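Local coordinates for protein LRA-12 (Uncultured bacterium, PDB 5AEB) that hydrolyses beta-lactam antibiotics, carbapenems among them, as a class B3 metallo-beta-lactamase with two zinc ions in its active site, at residues I51-L56 and Y87-A92; W17-R22 and G34-A39; G101-A106 and I135-L140; K163-F168 and I183-T188; T77-T82 and D144-G149. All blocks are in the same frame, centred on the assembly; numbering follows the deposited sequence.

Contact 1 (I51-L56 and Y87-A92). With ZN (zinc ion), chain C.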
# COMPACT_ATOMS: atom_id res chain seq x y z
N ILE A 51 10.17 3.41 -0.58
CA ILE A 51 9.37 2.85 0.50
C ILE A 51 7.92 3.00 0.10
O ILE A 51 7.52 4.10 -0.33
CB ILE A 51 9.59 3.55 1.86
CG1 ILE A 51 11.05 3.39 2.32
CG2 ILE A 51 8.61 3.02 2.92
CD1 ILE A 51 11.47 4.31 3.47
N VAL A 52 7.14 1.91 0.19
CA VAL A 52 5.69 1.95 -0.11
C VAL A 52 4.96 1.70 1.21
O VAL A 52 5.18 0.65 1.85
CB VAL A 52 5.28 0.86 -1.13
CG1 VAL A 52 3.79 0.94 -1.44
CG2 VAL A 52 6.11 0.94 -2.42
N ASN A 53 4.17 2.69 1.64
CA ASN A 53 3.44 2.66 2.92
C ASN A 53 4.26 2.80 4.17
O ASN A 53 5.43 2.47 4.19
CB ASN A 53 2.54 1.41 3.05
CG ASN A 53 1.49 1.34 1.95
OD1 ASN A 53 1.08 2.37 1.37
ND2 ASN A 53 1.03 0.13 1.66
N THR A 54 3.63 3.28 5.23
CA THR A 54 4.12 3.08 6.61
C THR A 54 3.04 2.31 7.40
O THR A 54 2.07 1.82 6.82
CB THR A 54 4.42 4.43 7.32
OG1 THR A 54 3.18 5.09 7.64
CG2 THR A 54 5.24 5.33 6.45
N GLY A 55 3.23 2.15 8.70
CA GLY A 55 2.16 1.62 9.55
C GLY A 55 1.51 2.79 10.26
O GLY A 55 1.35 3.86 9.65
N LEU A 56 1.15 2.60 11.53
CA LEU A 56 0.58 3.68 12.36
C LEU A 56 1.64 4.73 12.72
O LEU A 56 2.81 4.56 12.41
CB LEU A 56 -0.04 3.10 13.64
CG LEU A 56 -1.02 1.96 13.40
CD1 LEU A 56 -1.19 1.07 14.64
CD2 LEU A 56 -2.36 2.52 12.92
N TYR A 87 -4.90 6.20 7.76
CA TYR A 87 -3.92 6.33 8.85
C TYR A 87 -3.12 5.06 9.11
O TYR A 87 -2.01 5.15 9.61
CB TYR A 87 -4.59 6.80 10.15
CG TYR A 87 -5.41 5.74 10.86
CD1 TYR A 87 -6.75 5.51 10.49
CD2 TYR A 87 -4.86 4.95 11.86
CE1 TYR A 87 -7.51 4.53 11.13
CE2 TYR A 87 -5.61 3.97 12.51
CZ TYR A 87 -6.93 3.76 12.15
OH TYR A 87 -7.67 2.77 12.80
N ASP A 88 -3.70 3.90 8.81
CA ASP A 88 -2.99 2.62 8.97
C ASP A 88 -1.88 2.39 7.90
O ASP A 88 -1.06 1.49 8.05
CB ASP A 88 -3.96 1.38 9.10
CG ASP A 88 -4.94 1.23 7.93
OD1 ASP A 88 -5.46 2.29 7.43
OD2 ASP A 88 -5.20 0.05 7.50
N HIS A 89 -1.84 3.24 6.86
CA HIS A 89 -0.79 3.17 5.84
C HIS A 89 -0.02 4.43 5.63
O HIS A 89 0.94 4.44 4.84
CB HIS A 89 -1.37 2.68 4.53
CG HIS A 89 -2.29 1.50 4.70
ND1 HIS A 89 -1.84 0.25 4.84
CD2 HIS A 89 -3.68 1.43 4.81
CE1 HIS A 89 -2.89 -0.59 5.01
NE2 HIS A 89 -4.01 0.14 5.00
N LEU A 90 -0.41 5.50 6.35
CA LEU A 90 0.27 6.81 6.27
C LEU A 90 0.63 7.40 7.63
O LEU A 90 1.15 8.52 7.71
CB LEU A 90 -0.61 7.83 5.54
CG LEU A 90 -0.81 7.74 4.03
CD1 LEU A 90 -1.62 8.94 3.56
CD2 LEU A 90 0.53 7.76 3.33
N GLY A 91 0.33 6.65 8.69
CA GLY A 91 0.61 7.09 10.05
C GLY A 91 1.99 7.70 10.26
O GLY A 91 2.11 8.77 10.90
N ALA A 92 3.03 7.06 9.72
CA ALA A 92 4.42 7.54 9.93
C ALA A 92 5.05 8.18 8.70
O ALA A 92 6.27 8.40 8.67
CB ALA A 92 5.31 6.41 10.47
ZN ZN C . -5.64 -0.61 5.71
O HOH W 1 0.54 -0.27 5.56
O HOH W 2 -6.97 0.77 5.48
O HOH W 3 -6.90 -1.27 4.47
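Thr54 meets the turn that carries two zinc ligands, and here the contact is tightest. Its backbone N donates to His89 O over 3.0 Å in a nearly straight bond (168°). The side chain adds a second grip. With chi1 at 72°, OG1 sits between the backbone N and the carbonyl carbon, where it accepts Ala92 N at 2.9 Å and donates to Gly55 O at 3.0 Å, so both roles of this buried hydroxyl are used. His89 CA adds a C-H...O contact to Thr54 O, and Thr54 CG2 lies against the Ala92 backbone.

The other side is looser and wetter. Leu56 CD2 touches Tyr87 CE2 at 3.6 Å, side by side with a partly exposed ring. Water 1 lies between Thr54 O and His89 ND1, though too close to the histidine to be trusted. Beyond it the zinc ion takes Asp88 OD2 at 2.0 Å and His89 NE2 at 1.9 Å; waters 2 and 3 and His227 complete the site. The tightly bonded part holds the backbone from which these two ligands project.

Strand 48-52 runs into this loop at the edge of the metal centre. Thr54 packs on Ile63 of helix 60-69 and on Met93 and Ile96 of helix 93-100, with Ala92 at its N-cap position, while Asn53 OD1 is hydrogen-bonded to Thr82 OG1 and Thr83 N, just past strand 77-81.

Contact 2 (W17-R22 and G34-A39)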
# COMPACT_ATOMS: atom_id res chain seq x y z
N TRP A 17 -1.40 -4.74 14.18
CA TRP A 17 -1.04 -3.53 13.45
C TRP A 17 0.26 -2.94 13.93
O TRP A 17 1.04 -2.45 13.15
CB TRP A 17 -2.17 -2.51 13.50
CG TRP A 17 -3.34 -2.83 12.59
CD1 TRP A 17 -3.63 -4.05 11.97
CD2 TRP A 17 -4.42 -1.93 12.18
NE1 TRP A 17 -4.77 -3.95 11.21
CE2 TRP A 17 -5.31 -2.72 11.31
CE3 TRP A 17 -4.75 -0.61 12.45
CZ2 TRP A 17 -6.45 -2.18 10.72
CZ3 TRP A 17 -5.90 -0.07 11.85
CH2 TRP A 17 -6.73 -0.84 11.01
N SER A 18 0.53 -3.01 15.22
CA SER A 18 1.78 -2.50 15.76
C SER A 18 2.80 -3.58 16.10
O SER A 18 3.95 -3.26 16.37
CB SER A 18 1.50 -1.64 17.00
OG SER A 18 0.82 -2.44 17.94
N LYS A 19 2.39 -4.84 16.07
CA LYS A 19 3.29 -5.96 16.35
C LYS A 19 4.50 -6.03 15.38
O LYS A 19 4.31 -6.13 14.18
CB LYS A 19 2.48 -7.25 16.33
CG LYS A 19 3.24 -8.51 16.71
CD LYS A 19 2.26 -9.61 17.06
CE LYS A 19 3.00 -10.84 17.59
NZ LYS A 19 3.51 -11.68 16.47
N PRO A 20 5.74 -5.96 15.89
CA PRO A 20 6.90 -6.05 14.97
C PRO A 20 7.02 -7.40 14.26
O PRO A 20 6.62 -8.43 14.81
CB PRO A 20 8.12 -5.86 15.89
CG PRO A 20 7.61 -6.04 17.30
CD PRO A 20 6.16 -5.60 17.27
N TYR A 21 7.57 -7.37 13.06
CA TYR A 21 7.73 -8.57 12.27
C TYR A 21 9.09 -8.51 11.59
O TYR A 21 9.51 -7.45 11.14
CB TYR A 21 6.62 -8.69 11.22
CG TYR A 21 6.70 -9.98 10.44
CD1 TYR A 21 6.21 -11.16 10.98
CD2 TYR A 21 7.31 -10.02 9.18
CE1 TYR A 21 6.29 -12.35 10.28
CE2 TYR A 21 7.40 -11.21 8.47
CZ TYR A 21 6.89 -12.37 9.03
OH TYR A 21 6.97 -13.55 8.37
N ARG A 22 9.76 -9.64 11.50
CA ARG A 22 11.09 -9.69 10.94
C ARG A 22 11.04 -9.40 9.43
O ARG A 22 10.34 -10.10 8.70
CB ARG A 22 11.70 -11.06 11.22
CG ARG A 22 13.15 -11.13 10.86
CD ARG A 22 13.70 -12.52 11.13
NE ARG A 22 15.11 -12.53 10.77
CZ ARG A 22 15.71 -13.51 10.10
NH1 ARG A 22 15.02 -14.58 9.71
NH2 ARG A 22 17.00 -13.41 9.82
N GLY A 34 7.34 -4.16 6.99
CA GLY A 34 6.18 -3.63 7.70
C GLY A 34 5.99 -4.31 9.04
O GLY A 34 6.90 -4.98 9.56
N THR A 35 4.79 -4.14 9.59
CA THR A 35 4.47 -4.79 10.84
C THR A 35 3.87 -6.16 10.55
O THR A 35 3.88 -6.62 9.41
CB THR A 35 3.51 -3.96 11.72
OG1 THR A 35 2.19 -3.90 11.14
CG2 THR A 35 4.07 -2.57 11.95
N TYR A 36 3.38 -6.81 11.58
CA TYR A 36 2.84 -8.13 11.42
C TYR A 36 1.65 -8.10 10.43
O TYR A 36 1.52 -9.04 9.64
CB TYR A 36 2.48 -8.76 12.77
CG TYR A 36 2.09 -10.21 12.64
CD1 TYR A 36 0.77 -10.55 12.36
CD2 TYR A 36 3.03 -11.25 12.79
CE1 TYR A 36 0.37 -11.87 12.23
CE2 TYR A 36 2.64 -12.59 12.66
CZ TYR A 36 1.31 -12.88 12.37
OH TYR A 36 0.86 -14.18 12.22
N ASP A 37 0.83 -7.05 10.47
CA ASP A 37 -0.28 -6.84 9.50
C ASP A 37 -0.23 -5.59 8.59
O ASP A 37 -0.82 -5.60 7.52
CB ASP A 37 -1.66 -6.92 10.17
CG ASP A 37 -2.80 -7.15 9.15
OD1 ASP A 37 -2.78 -8.15 8.39
OD2 ASP A 37 -3.74 -6.35 9.12
N LEU A 38 0.45 -4.52 8.99
CA LEU A 38 0.54 -3.33 8.10
C LEU A 38 1.73 -3.46 7.17
O LEU A 38 2.88 -3.39 7.57
CB LEU A 38 0.52 -2.02 8.89
CG LEU A 38 -0.63 -1.96 9.91
CD1 LEU A 38 -0.66 -0.62 10.64
CD2 LEU A 38 -1.96 -2.19 9.19
N ALA A 39 1.43 -3.66 5.89
CA ALA A 39 2.45 -4.05 4.91
C ALA A 39 3.14 -2.82 4.38
O ALA A 39 2.50 -1.88 3.89
CB ALA A 39 1.82 -4.84 3.79
O HOH W 4 9.11 -6.53 8.63
O HOH W 5 8.09 -4.72 11.92
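Trp17 packs against Leu38, and its side chain can be followed outward atom by atom. CG lies anti to the carbonyl carbon (chi1 -76°), which lays the indole along Leu38 and Asp37. CB meets Leu38 CD1 at 3.7 Å. The five-membered ring comes next: Leu38 CD2 stands over its face, 3.6 Å from the centroid and only 7° off the normal, a well-centred CH-pi contact. At the indole nitrogen the partner changes, for NE1 gives Asp37 OD2 a weak, bent bond of 3.3 Å, with ring and carboxylate planes just 16° apart. On the six-membered ring, CZ3 reaches Asp88 CB and Tyr87 OH.

Thr35 OG1 donates to Trp17 O at 2.7 Å and accepts Leu38 N, an ST motif that ties the turn 35-38 together. Tyr36 N reaches Lys19 O at 2.8 Å, and water 4 bridges Tyr21 O to Gly34 O.

Asp37 OD2 also accepts from His227 ND1, and His227 binds zinc through its other nitrogen. This second-shell carboxylate probably helps to fix the rotation of that imidazole and to make it a stronger electron donor to the metal; Ser229 N, bonded to OD1, holds it from its other oxygen, and the weak indole bond adds to this.

Contact 3 (G101-A106 and I135-L140)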
# COMPACT_ATOMS: atom_id res chain seq x y z
N GLY A 101 13.99 13.13 3.62
CA GLY A 101 13.94 14.13 2.53
C GLY A 101 13.58 13.55 1.16
O GLY A 101 13.87 14.14 0.12
N ALA A 102 12.94 12.38 1.15
CA ALA A 102 12.53 11.71 -0.10
C ALA A 102 11.31 12.44 -0.67
O ALA A 102 10.62 13.16 0.06
CB ALA A 102 12.21 10.23 0.16
N LYS A 103 11.11 12.30 -1.99
CA LYS A 103 9.93 12.85 -2.69
C LYS A 103 8.74 11.91 -2.47
O LYS A 103 8.84 10.66 -2.67
CB LYS A 103 10.24 13.00 -4.19
CG LYS A 103 11.20 14.16 -4.48
CD LYS A 103 11.45 14.35 -5.99
CE LYS A 103 12.15 15.69 -6.27
NZ LYS A 103 12.90 15.63 -7.57
N LEU A 104 7.62 12.47 -2.05
CA LEU A 104 6.42 11.68 -1.88
C LEU A 104 5.59 11.79 -3.15
O LEU A 104 5.31 12.90 -3.64
CB LEU A 104 5.63 12.15 -0.65
CG LEU A 104 4.15 11.74 -0.60
CD1 LEU A 104 3.96 10.24 -0.36
CD2 LEU A 104 3.50 12.54 0.51
N MET A 105 5.23 10.65 -3.72
CA MET A 105 4.41 10.67 -4.92
C MET A 105 3.08 10.01 -4.61
O MET A 105 3.03 8.93 -4.03
CB MET A 105 5.12 10.00 -6.08
CG MET A 105 6.54 10.51 -6.23
SD MET A 105 7.28 9.86 -7.72
CE MET A 105 8.85 10.74 -7.69
N ALA A 106 2.00 10.68 -4.98
CA ALA A 106 0.69 10.19 -4.59
C ALA A 106 -0.35 10.28 -5.70
O ALA A 106 -0.35 11.22 -6.51
CB ALA A 106 0.20 10.90 -3.33
N ILE A 135 2.29 16.57 2.21
CA ILE A 135 2.05 17.14 0.88
C ILE A 135 2.88 16.38 -0.15
O ILE A 135 4.10 16.28 -0.02
CB ILE A 135 2.38 18.64 0.86
CG1 ILE A 135 1.43 19.38 1.79
CG2 ILE A 135 2.38 19.22 -0.57
CD1 ILE A 135 1.99 20.69 2.31
N ALA A 136 2.22 15.85 -1.18
CA ALA A 136 2.96 15.14 -2.21
C ALA A 136 3.79 16.10 -3.11
O ALA A 136 3.35 17.18 -3.47
CB ALA A 136 2.02 14.30 -3.04
N ASP A 137 5.01 15.68 -3.42
CA ASP A 137 5.84 16.36 -4.36
C ASP A 137 5.41 16.01 -5.78
O ASP A 137 5.61 16.81 -6.67
CB ASP A 137 7.30 16.00 -4.11
CG ASP A 137 7.74 16.29 -2.69
OD1 ASP A 137 8.06 17.44 -2.40
OD2 ASP A 137 7.76 15.40 -1.84
N ARG A 138 4.85 14.83 -6.02
CA ARG A 138 4.30 14.55 -7.37
C ARG A 138 2.88 14.01 -7.28
O ARG A 138 2.60 13.11 -6.48
CB ARG A 138 5.18 13.62 -8.22
CG ARG A 138 5.19 14.07 -9.68
CD ARG A 138 4.94 13.03 -10.77
NE ARG A 138 5.99 12.03 -10.86
CZ ARG A 138 5.98 11.00 -11.71
NH1 ARG A 138 5.01 10.83 -12.59
NH2 ARG A 138 6.98 10.13 -11.68
N LEU A 139 1.99 14.57 -8.08
CA LEU A 139 0.64 14.03 -8.21
C LEU A 139 0.67 13.10 -9.40
O LEU A 139 0.97 13.52 -10.51
CB LEU A 139 -0.38 15.15 -8.41
CG LEU A 139 -0.35 16.29 -7.37
CD1 LEU A 139 -1.40 17.35 -7.69
CD2 LEU A 139 -0.58 15.71 -5.98
N LEU A 140 0.39 11.83 -9.13
CA LEU A 140 0.35 10.78 -10.12
C LEU A 140 -1.06 10.54 -10.63
O LEU A 140 -2.03 10.59 -9.84
CB LEU A 140 0.79 9.48 -9.46
CG LEU A 140 2.21 9.47 -8.85
CD1 LEU A 140 2.45 8.22 -8.02
CD2 LEU A 140 3.20 9.59 -10.00
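Met105 and Ala106 pair in parallel with Arg138 and Leu139, and backbone hydrogen bonds carry most of this contact. Arg138 N donates to Leu104 O at 3.1 Å, Ala106 N to Arg138 O at 2.9 Å and Leu140 N to Ala106 O at 2.8 Å. Leu104 O takes a second, weak bond from Asp137 N, so the first carbonyl of the ladder is shared.

One side chain extends that ladder. With CG anti to its carbonyl carbon (chi1 -56°), Asp137 bends back toward the neighbouring strand, and OD2 accepts Leu104 N at 2.9 Å through its anti lone pair.

Apolar contacts lie on both faces. On one, Ala106 CB meets Ala136 CB at 3.9 Å, next to Leu104. On the other, Met105 CB touches Leu140 CD1 at 3.7 Å.

A sulfur also approaches a cation: Met105 SD comes obliquely to the Arg138 guanidinium, 4.0 Å from NE. Leu140 CD2 lies above one face of that group, toward its rim, and NH2 bonds to Thr145 O.

These are the two strands of a beta-alpha-beta unit whose helix, 111-115, packs Met114 on Leu104 and Ala106. Strand 138-140 closes the seven-stranded sheet, strand 77-81 flanks 103-107 on its other side, and Ile146 of the second sheet receives Met105, Arg138 and Leu140.

Contact 4 (K163-F168 and I183-T188)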
# COMPACT_ATOMS: atom_id res chain seq x y z
N LYS A 163 -10.56 7.64 -2.49
CA LYS A 163 -10.76 8.29 -3.79
C LYS A 163 -9.50 8.15 -4.68
O LYS A 163 -9.60 8.22 -5.90
CB LYS A 163 -11.12 9.76 -3.61
CG LYS A 163 -12.37 9.99 -2.77
CD LYS A 163 -12.77 11.46 -2.78
CE LYS A 163 -13.85 11.72 -1.73
NZ LYS A 163 -14.85 12.69 -2.26
N GLY A 164 -8.32 7.98 -4.07
CA GLY A 164 -7.08 7.82 -4.81
C GLY A 164 -6.34 6.52 -4.52
O GLY A 164 -5.13 6.44 -4.73
N SER A 165 -7.02 5.51 -4.01
CA SER A 165 -6.28 4.28 -3.75
C SER A 165 -5.76 3.69 -5.07
O SER A 165 -6.35 3.90 -6.16
CB SER A 165 -7.05 3.27 -2.88
OG SER A 165 -8.43 3.20 -3.21
N CYS A 166 -4.64 2.97 -4.98
CA CYS A 166 -3.89 2.61 -6.18
C CYS A 166 -3.00 1.40 -5.94
O CYS A 166 -2.71 1.04 -4.80
CB CYS A 166 -3.03 3.81 -6.64
SG CYS A 166 -1.84 4.31 -5.36
N SER A 167 -2.58 0.78 -7.03
CA SER A 167 -1.67 -0.34 -6.97
C SER A 167 -0.43 0.05 -7.80
O SER A 167 -0.48 1.02 -8.59
CB SER A 167 -2.36 -1.56 -7.56
OG SER A 167 -3.49 -1.94 -6.77
N PHE A 168 0.64 -0.71 -7.64
CA PHE A 168 1.86 -0.54 -8.40
C PHE A 168 2.25 -1.86 -9.03
O PHE A 168 2.27 -2.91 -8.39
CB PHE A 168 3.02 0.01 -7.55
CG PHE A 168 2.69 1.28 -6.84
CD1 PHE A 168 2.85 2.50 -7.48
CD2 PHE A 168 2.17 1.25 -5.56
CE1 PHE A 168 2.51 3.69 -6.83
CE2 PHE A 168 1.84 2.42 -4.91
CZ PHE A 168 1.99 3.64 -5.55
N ILE A 183 1.77 -4.73 -6.40
CA ILE A 183 1.52 -4.32 -5.03
C ILE A 183 0.10 -3.80 -5.09
O ILE A 183 -0.13 -2.71 -5.60
CB ILE A 183 2.47 -3.22 -4.56
CG1 ILE A 183 3.93 -3.72 -4.61
CG2 ILE A 183 2.05 -2.72 -3.17
CD1 ILE A 183 4.95 -2.65 -4.29
N ALA A 184 -0.86 -4.62 -4.64
CA ALA A 184 -2.27 -4.30 -4.90
C ALA A 184 -2.91 -3.64 -3.72
O ALA A 184 -2.69 -4.04 -2.54
CB ALA A 184 -3.06 -5.55 -5.28
N ASN A 185 -3.73 -2.63 -4.01
CA ASN A 185 -4.65 -2.21 -2.98
C ASN A 185 -6.00 -2.90 -3.20
O ASN A 185 -6.74 -2.54 -4.12
CB ASN A 185 -4.81 -0.71 -2.92
CG ASN A 185 -5.41 -0.29 -1.61
OD1 ASN A 185 -6.63 -0.03 -1.53
ND2 ASN A 185 -4.61 -0.37 -0.54
N MET A 186 -6.33 -3.88 -2.37
CA MET A 186 -7.60 -4.66 -2.55
C MET A 186 -8.82 -3.72 -2.34
O MET A 186 -8.82 -2.92 -1.40
CB MET A 186 -7.65 -5.87 -1.61
CG MET A 186 -6.41 -6.79 -1.71
SD MET A 186 -6.01 -7.18 -3.43
CE MET A 186 -7.22 -8.46 -3.79
N PRO A 187 -9.85 -3.82 -3.20
CA PRO A 187 -11.03 -2.94 -3.09
C PRO A 187 -11.99 -3.37 -2.00
O PRO A 187 -13.10 -3.81 -2.27
CB PRO A 187 -11.68 -3.07 -4.47
CG PRO A 187 -11.33 -4.47 -4.89
CD PRO A 187 -9.94 -4.71 -4.38
N THR A 188 -11.55 -3.27 -0.76
CA THR A 188 -12.41 -3.54 0.35
C THR A 188 -13.30 -2.31 0.54
O THR A 188 -12.94 -1.21 0.10
CB THR A 188 -11.58 -3.86 1.60
OG1 THR A 188 -10.71 -2.75 1.89
CG2 THR A 188 -10.72 -5.16 1.39
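Phe168 meets Ile183 only through its stem, CB to CB at 4.4 Å, while its flat ring turns away. With CG anti to the carbonyl carbon (chi1 -55°), the ring is carried off to other partners, Leu153 and Met155 of strand 151-157 and Leu81 of the facing sheet, so nothing of 183-188 lies on its faces or along its edges. The Asn185 side chain comes back across the contact instead. Its CB sits 3.3 Å from Cys166 O, and the side chain lies near Ser165.

Phe168 and Ile183 form an antiparallel hydrogen-bonded pair of the beta hairpin made by strands 166-173 and 178-184. Ile183 N donates to Phe168 O at 2.7 Å, and Phe168 N returns a bond of 3.0 Å to Ile183 O. This is the open end of the hairpin, where the strands are about to part. Past the pair, a side chain takes over from the ladder: Asn185 N donates to Ser167 OG at 2.9 Å, although the place of that oxygen is less sure, since the model crowds it.

Beyond this point the chains separate toward the active site. Ser165 OG is held by Thr162 N and His158 O, close to His161, a ligand of the first zinc ion. Asn185 comes up beside Gln84, another ligand of that metal, and a zinc ion is about 6 Å from its side chain. Behind the hairpin, Met215 of helix 204-216 packs against Ser167 and Ala184.

Contact 5 (T77-T82 and D144-G149)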
# COMPACT_ATOMS: atom_id res chain seq x y z
N THR A 77 16.93 6.49 0.83
CA THR A 77 15.52 6.60 0.47
C THR A 77 15.29 7.78 -0.44
O THR A 77 15.62 8.90 -0.08
CB THR A 77 14.60 6.70 1.72
OG1 THR A 77 14.81 5.55 2.54
CG2 THR A 77 13.13 6.73 1.32
N LYS A 78 14.78 7.54 -1.64
CA LYS A 78 14.60 8.62 -2.61
C LYS A 78 13.14 8.94 -2.88
O LYS A 78 12.79 10.08 -3.17
CB LYS A 78 15.26 8.29 -3.95
CG LYS A 78 16.77 8.23 -3.99
CD LYS A 78 17.50 9.39 -3.31
CE LYS A 78 19.01 9.22 -3.56
NZ LYS A 78 19.86 9.31 -2.31
N ILE A 79 12.30 7.91 -2.78
CA ILE A 79 10.89 7.97 -3.15
C ILE A 79 10.02 7.28 -2.09
O ILE A 79 10.40 6.23 -1.55
CB ILE A 79 10.61 7.40 -4.56
CG1 ILE A 79 11.46 8.14 -5.62
CG2 ILE A 79 9.11 7.47 -4.88
CD1 ILE A 79 11.27 7.67 -7.05
N LEU A 80 8.92 7.95 -1.75
CA LEU A 80 7.88 7.45 -0.87
C LEU A 80 6.58 7.33 -1.67
O LEU A 80 6.16 8.29 -2.34
CB LEU A 80 7.66 8.43 0.31
CG LEU A 80 8.91 8.76 1.14
CD1 LEU A 80 8.62 9.87 2.14
CD2 LEU A 80 9.46 7.51 1.84
N LEU A 81 5.96 6.16 -1.58
CA LEU A 81 4.66 5.90 -2.19
C LEU A 81 3.65 5.37 -1.16
O LEU A 81 4.04 4.89 -0.09
CB LEU A 81 4.82 4.88 -3.32
CG LEU A 81 5.83 5.21 -4.43
CD1 LEU A 81 6.04 4.00 -5.34
CD2 LEU A 81 5.34 6.41 -5.23
N THR A 82 2.36 5.46 -1.49
CA THR A 82 1.34 4.78 -0.71
C THR A 82 0.27 4.21 -1.62
O THR A 82 0.00 4.76 -2.68
CB THR A 82 0.68 5.68 0.38
OG1 THR A 82 -0.26 4.92 1.17
CG2 THR A 82 -0.07 6.88 -0.26
N ASP A 144 0.81 6.54 -14.84
CA ASP A 144 2.09 7.25 -14.71
C ASP A 144 3.15 6.25 -14.22
O ASP A 144 2.86 5.26 -13.51
CB ASP A 144 2.00 8.46 -13.75
CG ASP A 144 1.35 9.70 -14.40
OD1 ASP A 144 1.04 9.68 -15.61
OD2 ASP A 144 1.13 10.69 -13.70
N THR A 145 4.39 6.51 -14.62
CA THR A 145 5.48 5.61 -14.26
C THR A 145 6.43 6.32 -13.30
O THR A 145 6.57 7.55 -13.32
CB THR A 145 6.23 5.09 -15.49
OG1 THR A 145 7.04 6.14 -16.02
CG2 THR A 145 5.26 4.60 -16.57
N ILE A 146 7.04 5.55 -12.42
CA ILE A 146 7.99 6.07 -11.47
C ILE A 146 9.25 5.26 -11.71
O ILE A 146 9.25 4.03 -11.52
CB ILE A 146 7.49 5.92 -10.03
CG1 ILE A 146 6.15 6.62 -9.84
CG2 ILE A 146 8.52 6.46 -9.05
CD1 ILE A 146 5.17 5.80 -9.03
N GLN A 147 10.30 5.95 -12.13
CA GLN A 147 11.62 5.36 -12.38
C GLN A 147 12.66 5.75 -11.34
O GLN A 147 12.83 6.92 -11.03
CB GLN A 147 12.16 5.82 -13.72
CG GLN A 147 11.26 5.51 -14.90
CD GLN A 147 12.05 5.01 -16.09
OE1 GLN A 147 11.73 5.31 -17.24
NE2 GLN A 147 13.10 4.24 -15.82
N LEU A 148 13.36 4.74 -10.81
CA LEU A 148 14.51 4.95 -9.97
C LEU A 148 15.54 3.88 -10.32
O LEU A 148 15.26 2.67 -10.22
CB LEU A 148 14.13 4.88 -8.49
CG LEU A 148 15.25 5.34 -7.54
CD1 LEU A 148 15.57 6.81 -7.72
CD2 LEU A 148 14.89 5.04 -6.10
N GLY A 149 16.72 4.33 -10.75
CA GLY A 149 17.72 3.46 -11.36
C GLY A 149 17.12 2.67 -12.52
O GLY A 149 16.57 3.24 -13.46
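Ile79 and Ile146 meet between the two beta sheets of the metallo-beta-lactamase sandwich, strand 77-81 lying within the seven-stranded sheet and strand 145-148 at the margin of the five-stranded one. Ile79 CD1 touches Ile146 CG2 at 3.6 Å as the two side chains pass at a slant. The same methyl reaches Leu148 CB at 4.2 Å, so one extended isoleucine (chi2 180°) spans two residues of the opposite strand. Ile146 uses its other branch for Leu81: CD1 and Leu81 CD2 meet tip to tip at 3.9 Å.

The segment axes come no closer than 8.9 Å and run nearly antiparallel at 159°. That spacing belongs to sheets packed face to face, with side chains filling the interval, and the contact is accordingly apolar throughout. Such a core, with helices on the outer faces, is the alpha-beta/beta-alpha sandwich of this superfamily.

Toward the surface, Lys78 lends only its aliphatic stem. Its CB lies 3.9 Å from Leu148 CD2, the two chains crossing at about a right angle, and the rest of the lysine turns off from Leu148. Deeper in, Leu153 of strand 151-157 packs on Leu81, while Ile50 of strand 48-52 lies against both Leu81 and Leu148.

In the fold
Contacts 1 and 4 are buried near the centre of the chain and border the zinc site from different sheets; they touch through Val52 against Ile183 and Phe168. Contact 2, farther out and partly exposed, meets contact 1 where Trp17 and Leu38 reach Asp88, so its loops add a second shell. Contacts 3 and 5 lie away from the zinc ions: contact 3, partly exposed, is hydrogen-bonded pairing within one sheet, contact 5, buried, apolar packing between two. They join because Leu80 pairs with Lys103 and Met105. Strand 77-81 is also bonded to Ile51 and Asn53 of contact 1. Polar bonds gather at the metal, in the loops beside it and along paired strands, apolar chemistry between the sheets.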